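PDB 1UDD: transcriptional regulator from Pyrococcus horikoshii, which belongs, as a TenA homologue, to the all-helical TENA/THI-4/PQQC family and forms an assembly of four chains. Local coordinates for residues M4-L9 / I181-G186; S111-F116 / S201-A206; L133-W138 / R195-G200. One frame throughout, in Å; residues are numbered along the deposited sequence.

Interaction 1: residues M4-L9 / I181-G186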
ATOM      1  N   MET A   4      17.869   3.240  25.869  1.00 32.50           N
ATOM      2  CA  MET A   4      17.160   3.596  24.635  1.00 29.37           C
ATOM      3  C   MET A   4      16.409   2.411  24.008  1.00 28.55           C
ATOM      4  O   MET A   4      16.634   1.249  24.352  1.00 28.08           O
ATOM      5  CB  MET A   4      18.138   4.138  23.591  1.00 31.43           C
ATOM      6  CG  MET A   4      18.835   5.433  23.938  1.00 33.49           C
ATOM      7  SD  MET A   4      19.903   5.907  22.539  1.00 36.17           S
ATOM      8  CE  MET A   4      20.671   7.401  23.141  1.00 34.77           C
ATOM      9  N   ILE A   5      15.519   2.721  23.074  1.00 28.16           N
ATOM     10  CA  ILE A   5      14.763   1.696  22.363  1.00 23.87           C
ATOM     11  C   ILE A   5      15.718   0.706  21.670  1.00 24.89           C
ATOM     12  O   ILE A   5      15.569  -0.502  21.835  1.00 24.68           O
ATOM     13  CB  ILE A   5      13.854   2.340  21.315  1.00 24.61           C
ATOM     14  CG1 ILE A   5      12.826   3.237  22.023  1.00 25.72           C
ATOM     15  CG2 ILE A   5      13.193   1.269  20.452  1.00 20.55           C
ATOM     16  CD1 ILE A   5      11.850   3.910  21.078  1.00 25.53           C
ATOM     17  N   THR A   6      16.699   1.204  20.909  1.00 22.70           N
ATOM     18  CA  THR A   6      17.629   0.302  20.235  1.00 21.55           C
ATOM     19  C   THR A   6      18.505  -0.480  21.227  1.00 24.48           C
ATOM     20  O   THR A   6      19.003  -1.555  20.899  1.00 24.62           O
ATOM     21  CB  THR A   6      18.527   1.039  19.185  1.00 22.27           C
ATOM     22  OG1 THR A   6      19.286   2.087  19.815  1.00 24.33           O
ATOM     23  CG2 THR A   6      17.650   1.637  18.070  1.00 17.30           C
ATOM     24  N   ASP A   7      18.698   0.062  22.432  1.00 24.59           N
ATOM     25  CA  ASP A   7      19.459  -0.645  23.465  1.00 22.73           C
ATOM     26  C   ASP A   7      18.642  -1.899  23.805  1.00 22.09           C
ATOM     27  O   ASP A   7      19.163  -3.006  23.854  1.00 24.65           O
ATOM     28  CB  ASP A   7      19.616   0.214  24.727  1.00 21.55           C
ATOM     29  CG  ASP A   7      20.599   1.374  24.545  1.00 23.60           C
ATOM     30  OD1 ASP A   7      21.546   1.264  23.740  1.00 19.86           O
ATOM     31  OD2 ASP A   7      20.428   2.396  25.226  1.00 23.64           O
ATOM     32  N   LYS A   8      17.349  -1.709  24.023  1.00 23.15           N
ATOM     33  CA  LYS A   8      16.446  -2.812  24.341  1.00 26.40           C
ATOM     34  C   LYS A   8      16.358  -3.835  23.226  1.00 21.80           C
ATOM     35  O   LYS A   8      16.285  -5.027  23.491  1.00 24.27           O
ATOM     36  CB  LYS A   8      15.049  -2.262  24.633  1.00 27.01           C
ATOM     37  CG  LYS A   8      14.993  -1.427  25.893  1.00 26.09           C
ATOM     38  CD  LYS A   8      13.833  -0.451  25.875  1.00 30.34           C
ATOM     39  CE  LYS A   8      12.520  -1.072  26.276  1.00 30.86           C
ATOM     40  NZ  LYS A   8      11.433  -0.020  26.238  1.00 34.26           N
ATOM     41  N   LEU A   9      16.350  -3.374  21.977  1.00 22.30           N
ATOM     42  CA  LEU A   9      16.263  -4.284  20.846  1.00 21.31           C
ATOM     43  C   LEU A   9      17.485  -5.192  20.804  1.00 23.48           C
ATOM     44  O   LEU A   9      17.366  -6.403  20.531  1.00 21.60           O
ATOM     45  CB  LEU A   9      16.126  -3.500  19.525  1.00 19.57           C
ATOM     46  CG  LEU A   9      14.909  -2.560  19.422  1.00 15.88           C
ATOM     47  CD1 LEU A   9      14.881  -1.875  18.059  1.00 19.40           C
ATOM     48  CD2 LEU A   9      13.620  -3.351  19.616  1.00 17.67           C
ATOM     49  N   ILE A 181      16.940   7.787  14.499  1.00 25.23           N
ATOM     50  CA  ILE A 181      15.574   8.010  14.107  1.00 26.17           C
ATOM     51  C   ILE A 181      14.647   7.127  14.939  1.00 24.44           C
ATOM     52  O   ILE A 181      13.679   7.610  15.521  1.00 26.54           O
ATOM     53  CB  ILE A 181      15.384   7.736  12.619  1.00 26.17           C
ATOM     54  CG1 ILE A 181      16.123   8.821  11.819  1.00 27.70           C
ATOM     55  CG2 ILE A 181      13.888   7.725  12.293  1.00 26.01           C
ATOM     56  CD1 ILE A 181      16.221   8.553  10.323  1.00 28.61           C
ATOM     57  N   ILE A 182      14.948   5.844  15.022  1.00 22.27           N
ATOM     58  CA  ILE A 182      14.104   4.959  15.814  1.00 27.13           C
ATOM     59  C   ILE A 182      14.109   5.386  17.296  1.00 29.08           C
ATOM     60  O   ILE A 182      13.065   5.415  17.946  1.00 26.79           O
ATOM     61  CB  ILE A 182      14.573   3.485  15.682  1.00 26.72           C
ATOM     62  CG1 ILE A 182      14.283   2.987  14.264  1.00 24.65           C
ATOM     63  CG2 ILE A 182      13.885   2.603  16.735  1.00 25.61           C
ATOM     64  CD1 ILE A 182      14.975   1.684  13.925  1.00 24.52           C
ATOM     65  N   ASP A 183      15.273   5.764  17.816  1.00 29.00           N
ATOM     66  CA  ASP A 183      15.355   6.143  19.228  1.00 31.82           C
ATOM     67  C   ASP A 183      14.718   7.464  19.626  1.00 31.10           C
ATOM     68  O   ASP A 183      14.422   7.665  20.795  1.00 27.76           O
ATOM     69  CB  ASP A 183      16.810   6.114  19.714  1.00 30.17           C
ATOM     70  CG  ASP A 183      17.327   4.699  19.887  1.00 29.49           C
ATOM     71  OD1 ASP A 183      16.563   3.861  20.414  1.00 29.97           O
ATOM     72  OD2 ASP A 183      18.487   4.421  19.510  1.00 28.00           O
ATOM     73  N   SER A 184      14.495   8.356  18.667  1.00 32.31           N
ATOM     74  CA  SER A 184      13.885   9.649  18.985  1.00 34.05           C
ATOM     75  C   SER A 184      12.365   9.560  18.926  1.00 35.62           C
ATOM     76  O   SER A 184      11.675  10.567  19.041  1.00 34.24           O
ATOM     77  CB  SER A 184      14.372  10.728  18.011  1.00 36.95           C
ATOM     78  OG  SER A 184      13.867  10.509  16.700  1.00 41.60           O
ATOM     79  N   SER A 185      11.850   8.346  18.753  1.00 35.17           N
ATOM     80  CA  SER A 185      10.414   8.126  18.674  1.00 37.99           C
ATOM     81  C   SER A 185       9.799   7.904  20.051  1.00 41.37           C
ATOM     82  O   SER A 185      10.490   7.940  21.073  1.00 41.17           O
ATOM     83  CB  SER A 185      10.113   6.907  17.802  1.00 36.50           C
ATOM     84  OG  SER A 185      10.603   5.734  18.418  1.00 33.66           O
ATOM     85  N   GLY A 186       8.496   7.648  20.057  1.00 43.62           N
ATOM     86  CA  GLY A 186       7.773   7.428  21.297  1.00 49.60           C
ATOM     87  C   GLY A 186       8.255   6.272  22.156  1.00 51.30           C
ATOM     88  O   GLY A 186       8.822   5.295  21.669  1.00 52.62           O
TER
HETATM   89  O   HOH W   1      14.721   5.651  22.779  1.00 29.81           O
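Asp183 presents its carboxylate to Met4, Ile5 and Thr6. Asp183 CB lies 4.2 Å from Met4 SD, which comes nearer still to OD2 of the same aspartate; CG lies beside OG1 and CG2 of Thr6. At the tip the two oxygens divide their work. Asp183 OD1 turns its syn lone pair to Thr6 N, which donates a nearly straight hydrogen bond of 2.7 Å (165°). OD2 takes the hydroxyl of Thr6 OG1, in a bond modelled so short that its exact length is doubtful. Within this helical bundle, the last turn of helix 169-183 thus meets the first turn of helix 5-11, with Met4 at the N-cap position; an aspartate suits backbone N-H groups that the turn itself does not bond. With Thr6 OG1 held between its backbone N and carbonyl carbon (chi1 59°), the hydroxyl lies beside the N, and one carboxylate can take both groups. Ile5 N is badly angled toward OD1 and donates instead to a water, which in turn donates to Asp183 O at 2.8 Å. Ile5 CG2 makes the apolar contact, 4.0 Å from Ile182 CG2, while CD1 lies against Gly186 O and Ser185 OG, whose hydroxyl is bonded to Ile182 O.

Interaction 2: residues S111-F116 / S201-A206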
ATOM      1  N   SER A 111      13.112 -14.898  -0.339  1.00 32.43           N
ATOM      2  CA  SER A 111      11.823 -14.300  -0.695  1.00 31.60           C
ATOM      3  C   SER A 111      11.081 -13.867   0.548  1.00 27.59           C
ATOM      4  O   SER A 111      10.640 -12.723   0.656  1.00 33.59           O
ATOM      5  CB  SER A 111      10.949 -15.306  -1.447  1.00 29.44           C
ATOM      6  OG  SER A 111      11.589 -15.742  -2.630  1.00 38.70           O
ATOM      7  N   ALA A 112      10.937 -14.803   1.480  1.00 25.18           N
ATOM      8  CA  ALA A 112      10.249 -14.552   2.734  1.00 25.60           C
ATOM      9  C   ALA A 112      10.813 -13.334   3.485  1.00 26.31           C
ATOM     10  O   ALA A 112      10.057 -12.454   3.908  1.00 23.29           O
ATOM     11  CB  ALA A 112      10.334 -15.771   3.611  1.00 23.80           C
ATOM     12  N   TYR A 113      12.133 -13.283   3.651  1.00 24.85           N
ATOM     13  CA  TYR A 113      12.750 -12.167   4.363  1.00 25.66           C
ATOM     14  C   TYR A 113      12.422 -10.845   3.678  1.00 24.28           C
ATOM     15  O   TYR A 113      12.019  -9.877   4.326  1.00 23.50           O
ATOM     16  CB  TYR A 113      14.268 -12.372   4.445  1.00 27.60           C
ATOM     17  CG  TYR A 113      15.030 -11.365   5.302  1.00 29.43           C
ATOM     18  CD1 TYR A 113      14.392 -10.607   6.293  1.00 25.60           C
ATOM     19  CD2 TYR A 113      16.408 -11.204   5.143  1.00 30.25           C
ATOM     20  CE1 TYR A 113      15.117  -9.720   7.099  1.00 24.27           C
ATOM     21  CE2 TYR A 113      17.135 -10.324   5.940  1.00 29.12           C
ATOM     22  CZ  TYR A 113      16.486  -9.586   6.912  1.00 26.67           C
ATOM     23  OH  TYR A 113      17.227  -8.707   7.671  1.00 23.90           O
ATOM     24  N   MET A 114      12.597 -10.789   2.365  1.00 24.72           N
ATOM     25  CA  MET A 114      12.279  -9.560   1.666  1.00 23.71           C
ATOM     26  C   MET A 114      10.787  -9.208   1.830  1.00 23.96           C
ATOM     27  O   MET A 114      10.434  -8.036   1.969  1.00 23.00           O
ATOM     28  CB  MET A 114      12.650  -9.690   0.192  1.00 22.41           C
ATOM     29  CG  MET A 114      14.154  -9.805  -0.019  1.00 27.66           C
ATOM     30  SD  MET A 114      15.105  -8.528   0.915  1.00 32.55           S
ATOM     31  CE  MET A 114      15.666  -9.473   2.269  1.00 30.49           C
ATOM     32  N   ASP A 115       9.921 -10.222   1.822  1.00 24.75           N
ATOM     33  CA  ASP A 115       8.479 -10.002   1.969  1.00 26.24           C
ATOM     34  C   ASP A 115       8.134  -9.485   3.357  1.00 22.59           C
ATOM     35  O   ASP A 115       7.240  -8.670   3.512  1.00 23.68           O
ATOM     36  CB  ASP A 115       7.703 -11.293   1.661  1.00 26.56           C
ATOM     37  CG  ASP A 115       7.699 -11.614   0.181  1.00 30.85           C
ATOM     38  OD1 ASP A 115       8.130 -10.747  -0.616  1.00 32.08           O
ATOM     39  OD2 ASP A 115       7.262 -12.719  -0.189  1.00 31.53           O
ATOM     40  N   PHE A 116       8.848  -9.974   4.363  1.00 22.20           N
ATOM     41  CA  PHE A 116       8.655  -9.517   5.729  1.00 21.86           C
ATOM     42  C   PHE A 116       8.988  -8.018   5.774  1.00 21.28           C
ATOM     43  O   PHE A 116       8.259  -7.222   6.380  1.00 22.21           O
ATOM     44  CB  PHE A 116       9.569 -10.300   6.686  1.00 23.86           C
ATOM     45  CG  PHE A 116       9.990  -9.511   7.912  1.00 23.62           C
ATOM     46  CD1 PHE A 116       9.094  -9.278   8.947  1.00 20.91           C
ATOM     47  CD2 PHE A 116      11.281  -8.984   8.007  1.00 21.66           C
ATOM     48  CE1 PHE A 116       9.470  -8.530  10.071  1.00 23.34           C
ATOM     49  CE2 PHE A 116      11.669  -8.235   9.122  1.00 17.21           C
ATOM     50  CZ  PHE A 116      10.758  -8.009  10.157  1.00 20.26           C
ATOM     51  N   SER A 201      15.896 -10.445  12.964  1.00 24.72           N
ATOM     52  CA  SER A 201      17.130 -11.078  13.422  1.00 23.56           C
ATOM     53  C   SER A 201      17.114 -12.562  13.078  1.00 24.61           C
ATOM     54  O   SER A 201      18.140 -13.127  12.679  1.00 24.23           O
ATOM     55  CB  SER A 201      17.297 -10.887  14.940  1.00 25.19           C
ATOM     56  OG  SER A 201      17.349  -9.508  15.266  1.00 23.38           O
ATOM     57  N   LYS A 202      15.956 -13.201  13.241  1.00 26.10           N
ATOM     58  CA  LYS A 202      15.841 -14.622  12.898  1.00 26.95           C
ATOM     59  C   LYS A 202      16.063 -14.808  11.400  1.00 26.62           C
ATOM     60  O   LYS A 202      16.757 -15.735  10.976  1.00 24.12           O
ATOM     61  CB  LYS A 202      14.472 -15.175  13.287  1.00 27.27           C
ATOM     62  CG  LYS A 202      14.273 -15.306  14.786  1.00 28.39           C
ATOM     63  CD  LYS A 202      13.016 -16.090  15.056  1.00 31.93           C
ATOM     64  CE  LYS A 202      12.783 -16.279  16.538  1.00 35.78           C
ATOM     65  NZ  LYS A 202      11.576 -17.134  16.758  1.00 36.47           N
ATOM     66  N   PHE A 203      15.482 -13.922  10.597  1.00 27.97           N
ATOM     67  CA  PHE A 203      15.675 -14.014   9.147  1.00 27.49           C
ATOM     68  C   PHE A 203      17.150 -13.886   8.796  1.00 27.14           C
ATOM     69  O   PHE A 203      17.640 -14.579   7.916  1.00 28.81           O
ATOM     70  CB  PHE A 203      14.891 -12.930   8.418  1.00 22.91           C
ATOM     71  CG  PHE A 203      13.448 -13.285   8.167  1.00 28.53           C
ATOM     72  CD1 PHE A 203      13.111 -14.445   7.471  1.00 27.68           C
ATOM     73  CD2 PHE A 203      12.424 -12.441   8.594  1.00 26.06           C
ATOM     74  CE1 PHE A 203      11.774 -14.756   7.202  1.00 32.66           C
ATOM     75  CE2 PHE A 203      11.084 -12.740   8.328  1.00 31.02           C
ATOM     76  CZ  PHE A 203      10.755 -13.901   7.630  1.00 28.30           C
ATOM     77  N   GLU A 204      17.857 -12.985   9.474  1.00 28.60           N
ATOM     78  CA  GLU A 204      19.277 -12.806   9.212  1.00 29.34           C
ATOM     79  C   GLU A 204      20.030 -14.118   9.445  1.00 28.20           C
ATOM     80  O   GLU A 204      20.868 -14.514   8.637  1.00 29.46           O
ATOM     81  CB  GLU A 204      19.868 -11.714  10.121  1.00 28.78           C
ATOM     82  CG  GLU A 204      19.652 -10.278   9.637  1.00 23.50           C
ATOM     83  CD  GLU A 204      20.226 -10.021   8.245  1.00 27.48           C
ATOM     84  OE1 GLU A 204      21.247 -10.649   7.890  1.00 25.03           O
ATOM     85  OE2 GLU A 204      19.668  -9.176   7.507  1.00 22.55           O
ATOM     86  N   LEU A 205      19.734 -14.773  10.560  1.00 27.00           N
ATOM     87  CA  LEU A 205      20.380 -16.033  10.900  1.00 31.89           C
ATOM     88  C   LEU A 205      20.005 -17.074   9.851  1.00 32.59           C
ATOM     89  O   LEU A 205      20.858 -17.814   9.352  1.00 32.73           O
ATOM     90  CB  LEU A 205      19.941 -16.487  12.300  1.00 29.37           C
ATOM     91  CG  LEU A 205      20.501 -17.799  12.857  1.00 31.59           C
ATOM     92  CD1 LEU A 205      22.001 -17.862  12.677  1.00 30.43           C
ATOM     93  CD2 LEU A 205      20.134 -17.909  14.330  1.00 30.46           C
ATOM     94  N   ALA A 206      18.725 -17.096   9.495  1.00 31.85           N
ATOM     95  CA  ALA A 206      18.223 -18.039   8.504  1.00 32.45           C
ATOM     96  C   ALA A 206      18.902 -17.810   7.164  1.00 31.76           C
ATOM     97  O   ALA A 206      19.166 -18.761   6.417  1.00 33.79           O
ATOM     98  CB  ALA A 206      16.704 -17.882   8.352  1.00 28.87           C
TER
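Phe203 lies against Tyr113 with the face of its ring turned to the other helix, and Tyr113 CA sits almost over the ring centre, 3.9 Å from the centroid of Phe203, as a CH-pi contact. This is the heart of an aromatic cluster of Tyr113, Phe116 and Phe203 between two antiparallel helices of the bundle, 108-123 and 190-213, whose axes here approach to 10.2 Å. Phe203 CB is modelled over one face of the Tyr113 ring, but too close for carbons, so its exact place is doubtful. The Tyr113 and Phe203 rings are only 22° from parallel, yet they are slid so far apart, with centroids 5.1 Å from each other, that they barely overlap. Phe116 meets Phe203 obliquely, their ring centroids 5.3 Å apart, and the small Ala112 brings its CB to 4.0 Å from Phe203 CE1. Broad rings suit helices more than 10 Å apart, since they span the gap; tyrosine adds a hydroxyl at the far end.

One polar link joins the apolar layer. With CG anti to the backbone N (chi1 -173°), the Tyr113 ring reaches across to helix 190-213, and its OH donates to Glu204 OE2 in a very short bond whose length is doubtful. OE2 lies at the edge of the Tyr113 ring, in its plane, while the carboxylate is turned 79° to it.

Further out, helix 126-146 closes one side, Cys136 touching both Tyr113 and Glu204. The second subunit closes another: its Phe203 packs on Ala112, its Ala112 on Phe203, and its Asp115 on Phe116, so the cluster lies at the interface between subunits and is covered there by the other copy. The buried carboxylate is also fixed from helix 36-63, for Glu204 OE2 is hydrogen-bonded to Tyr49 OH as well.

Interaction 3: residues L133-W138 / R195-G200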
ATOM      1  N   LEU A 133      14.165  -3.116   9.219  1.00 23.46           N
ATOM      2  CA  LEU A 133      15.392  -3.069   8.425  1.00 24.87           C
ATOM      3  C   LEU A 133      16.662  -2.934   9.267  1.00 24.96           C
ATOM      4  O   LEU A 133      17.774  -3.093   8.759  1.00 26.00           O
ATOM      5  CB  LEU A 133      15.341  -1.893   7.455  1.00 23.77           C
ATOM      6  CG  LEU A 133      14.108  -1.753   6.563  1.00 24.37           C
ATOM      7  CD1 LEU A 133      14.311  -0.561   5.604  1.00 23.09           C
ATOM      8  CD2 LEU A 133      13.873  -3.044   5.786  1.00 23.17           C
ATOM      9  N   LEU A 134      16.501  -2.638  10.550  1.00 26.33           N
ATOM     10  CA  LEU A 134      17.642  -2.440  11.435  1.00 24.51           C
ATOM     11  C   LEU A 134      18.488  -3.704  11.621  1.00 24.30           C
ATOM     12  O   LEU A 134      19.722  -3.649  11.570  1.00 21.66           O
ATOM     13  CB  LEU A 134      17.153  -1.894  12.779  1.00 25.87           C
ATOM     14  CG  LEU A 134      18.219  -1.305  13.704  1.00 27.75           C
ATOM     15  CD1 LEU A 134      19.000  -0.187  12.983  1.00 29.51           C
ATOM     16  CD2 LEU A 134      17.539  -0.774  14.935  1.00 23.03           C
ATOM     17  N   PRO A 135      17.847  -4.866  11.841  1.00 23.10           N
ATOM     18  CA  PRO A 135      18.706  -6.044  12.001  1.00 19.91           C
ATOM     19  C   PRO A 135      19.630  -6.140  10.786  1.00 20.78           C
ATOM     20  O   PRO A 135      20.812  -6.443  10.917  1.00 21.66           O
ATOM     21  CB  PRO A 135      17.710  -7.191  12.078  1.00 20.96           C
ATOM     22  CG  PRO A 135      16.497  -6.526  12.757  1.00 22.62           C
ATOM     23  CD  PRO A 135      16.424  -5.196  12.054  1.00 21.56           C
ATOM     24  N   CYS A 136      19.090  -5.859   9.603  1.00 23.11           N
ATOM     25  CA  CYS A 136      19.902  -5.899   8.379  1.00 24.93           C
ATOM     26  C   CYS A 136      21.119  -4.988   8.473  1.00 24.53           C
ATOM     27  O   CYS A 136      22.257  -5.456   8.537  1.00 24.92           O
ATOM     28  CB  CYS A 136      19.078  -5.482   7.161  1.00 28.54           C
ATOM     29  SG  CYS A 136      20.109  -4.961   5.752  1.00 30.12           S
ATOM     30  N   PHE A 137      20.875  -3.684   8.482  1.00 23.12           N
ATOM     31  CA  PHE A 137      21.957  -2.701   8.544  1.00 24.68           C
ATOM     32  C   PHE A 137      22.880  -2.869   9.764  1.00 27.22           C
ATOM     33  O   PHE A 137      24.101  -2.894   9.629  1.00 25.94           O
ATOM     34  CB  PHE A 137      21.388  -1.271   8.555  1.00 26.49           C
ATOM     35  CG  PHE A 137      20.798  -0.822   7.239  1.00 31.65           C
ATOM     36  CD1 PHE A 137      19.499  -1.165   6.884  1.00 33.59           C
ATOM     37  CD2 PHE A 137      21.536  -0.023   6.365  1.00 30.97           C
ATOM     38  CE1 PHE A 137      18.940  -0.715   5.675  1.00 37.86           C
ATOM     39  CE2 PHE A 137      20.987   0.431   5.159  1.00 35.09           C
ATOM     40  CZ  PHE A 137      19.689   0.085   4.815  1.00 33.20           C
ATOM     41  N   TRP A 138      22.285  -3.012  10.944  1.00 26.72           N
ATOM     42  CA  TRP A 138      23.044  -3.113  12.190  1.00 25.67           C
ATOM     43  C   TRP A 138      23.878  -4.382  12.377  1.00 26.43           C
ATOM     44  O   TRP A 138      25.062  -4.295  12.707  1.00 24.05           O
ATOM     45  CB  TRP A 138      22.091  -2.910  13.373  1.00 27.05           C
ATOM     46  CG  TRP A 138      22.747  -2.622  14.694  1.00 27.83           C
ATOM     47  CD1 TRP A 138      24.092  -2.477  14.948  1.00 29.56           C
ATOM     48  CD2 TRP A 138      22.082  -2.459  15.952  1.00 29.90           C
ATOM     49  NE1 TRP A 138      24.298  -2.238  16.290  1.00 26.83           N
ATOM     50  CE2 TRP A 138      23.083  -2.220  16.929  1.00 30.30           C
ATOM     51  CE3 TRP A 138      20.734  -2.496  16.353  1.00 29.00           C
ATOM     52  CZ2 TRP A 138      22.776  -2.016  18.283  1.00 29.30           C
ATOM     53  CZ3 TRP A 138      20.429  -2.292  17.706  1.00 31.93           C
ATOM     54  CH2 TRP A 138      21.449  -2.054  18.651  1.00 29.63           C
ATOM     55  N   ARG A 195       9.087  -7.484  18.607  1.00 26.24           N
ATOM     56  CA  ARG A 195       8.742  -8.628  17.751  1.00 27.23           C
ATOM     57  C   ARG A 195       9.263  -8.425  16.320  1.00 25.15           C
ATOM     58  O   ARG A 195       9.764  -9.355  15.689  1.00 22.50           O
ATOM     59  CB  ARG A 195       7.223  -8.831  17.711  1.00 32.79           C
ATOM     60  CG  ARG A 195       6.547  -8.812  19.078  1.00 38.46           C
ATOM     61  CD  ARG A 195       5.106  -9.348  19.024  1.00 44.68           C
ATOM     62  NE  ARG A 195       4.142  -8.350  19.493  1.00 48.70           N
ATOM     63  CZ  ARG A 195       3.444  -7.546  18.694  1.00 50.06           C
ATOM     64  NH1 ARG A 195       3.585  -7.621  17.373  1.00 51.92           N
ATOM     65  NH2 ARG A 195       2.623  -6.644  19.214  1.00 50.69           N
ATOM     66  N   ILE A 196       9.144  -7.206  15.804  1.00 23.98           N
ATOM     67  CA  ILE A 196       9.626  -6.931  14.452  1.00 23.10           C
ATOM     68  C   ILE A 196      11.136  -7.136  14.373  1.00 22.12           C
ATOM     69  O   ILE A 196      11.636  -7.792  13.451  1.00 22.72           O
ATOM     70  CB  ILE A 196       9.331  -5.491  14.013  1.00 22.74           C
ATOM     71  CG1 ILE A 196       7.830  -5.299  13.786  1.00 24.75           C
ATOM     72  CG2 ILE A 196      10.064  -5.199  12.707  1.00 24.49           C
ATOM     73  CD1 ILE A 196       7.406  -3.840  13.701  1.00 24.02           C
ATOM     74  N   PHE A 197      11.853  -6.573  15.343  1.00 21.94           N
ATOM     75  CA  PHE A 197      13.308  -6.673  15.381  1.00 24.64           C
ATOM     76  C   PHE A 197      13.752  -8.127  15.569  1.00 25.21           C
ATOM     77  O   PHE A 197      14.731  -8.563  14.970  1.00 25.53           O
ATOM     78  CB  PHE A 197      13.875  -5.833  16.533  1.00 23.63           C
ATOM     79  CG  PHE A 197      15.368  -5.590  16.439  1.00 25.42           C
ATOM     80  CD1 PHE A 197      15.867  -4.500  15.724  1.00 26.05           C
ATOM     81  CD2 PHE A 197      16.272  -6.452  17.067  1.00 25.66           C
ATOM     82  CE1 PHE A 197      17.260  -4.264  15.634  1.00 25.69           C
ATOM     83  CE2 PHE A 197      17.650  -6.235  16.990  1.00 27.64           C
ATOM     84  CZ  PHE A 197      18.147  -5.132  16.268  1.00 27.27           C
ATOM     85  N   ILE A 198      13.050  -8.875  16.416  1.00 22.99           N
ATOM     86  CA  ILE A 198      13.429 -10.264  16.634  1.00 26.12           C
ATOM     87  C   ILE A 198      13.169 -11.105  15.383  1.00 26.44           C
ATOM     88  O   ILE A 198      13.935 -12.019  15.052  1.00 25.61           O
ATOM     89  CB  ILE A 198      12.681 -10.867  17.846  1.00 28.79           C
ATOM     90  CG1 ILE A 198      13.341 -10.376  19.138  1.00 29.02           C
ATOM     91  CG2 ILE A 198      12.729 -12.398  17.789  1.00 24.41           C
ATOM     92  CD1 ILE A 198      12.636 -10.834  20.423  1.00 32.35           C
ATOM     93  N   THR A 199      12.090 -10.791  14.682  1.00 25.50           N
ATOM     94  CA  THR A 199      11.767 -11.506  13.441  1.00 25.93           C
ATOM     95  C   THR A 199      12.875 -11.248  12.426  1.00 24.31           C
ATOM     96  O   THR A 199      13.369 -12.171  11.774  1.00 25.70           O
ATOM     97  CB  THR A 199      10.430 -11.008  12.839  1.00 24.88           C
ATOM     98  OG1 THR A 199       9.361 -11.326  13.738  1.00 20.99           O
ATOM     99  CG2 THR A 199      10.171 -11.643  11.468  1.00 22.77           C
ATOM    100  N   GLY A 200      13.267  -9.984  12.309  1.00 24.13           N
ATOM    101  CA  GLY A 200      14.300  -9.623  11.356  1.00 23.40           C
ATOM    102  C   GLY A 200      15.612 -10.303  11.670  1.00 23.99           C
ATOM    103  O   GLY A 200      16.354 -10.690  10.762  1.00 25.44           O
TER
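Phe197 is met by Pro135, Leu134 and Trp138, each reaching its ring from a different direction. The ring belongs to helix 190-213 and the three partners to helix 126-146, two core helices of the bundle that cross here at -48° with their axes only 8.3 Å apart. Pro135 comes over one face: its CG stands 3.8 Å from the centroid of the Phe197 ring, a CH-pi contact in which the rigid pyrrolidine ring supplies a compact apolar surface. Leu134 approaches at the edge instead, its CD2 lying near the ring plane and 3.6 Å from Phe197 CE1. Trp138 and Phe197 meet rim to rim, with Trp138 CE3 at 3.7 Å from Phe197 CZ and the planes inclined at 65°, so neither ring covers the other's face. Phe197 gets between these groups because a chi1 of -165° points its ring away from its own N and across to the neighbouring helix.

Pro135 has no N-H to give to the preceding turn, and helix 126-146 is kinked at this point. Across from it Gly200 suits the close approach: a CB there would point at Pro135 and run into its CG, and the two residues come to 5.7 Å between their CA atoms. Leu9 of helix 5-11 packs on Phe197 from outside the pair. The indole N-H has a partner of its own: Trp138 NE1 is hydrogen-bonded to Glu142 OE2, one turn further along the same helix.

How the interactions relate
Interaction 3 lies between the other two, its centre about 13 Å from that of interaction 1 and about 9 Å from that of interaction 2. Helix 190-213 is used by interactions 2 and 3 in succession, residues 195-200 running straight into 201-206. Along the chain interaction 3 is nested in the loop closed by interaction 2, whereas interaction 1 starts at the N-terminus and alternates with both. Direct packing connects them: Trp138 meets Thr6 and Leu134 meets Ile182 toward interaction 1, while Phe116 touches Ile196, Thr199 and Gly200 toward interaction 2. The three contacts thus form a continuous run of packing from the partly buried N-terminal edge, through the core, to the interface between subunits.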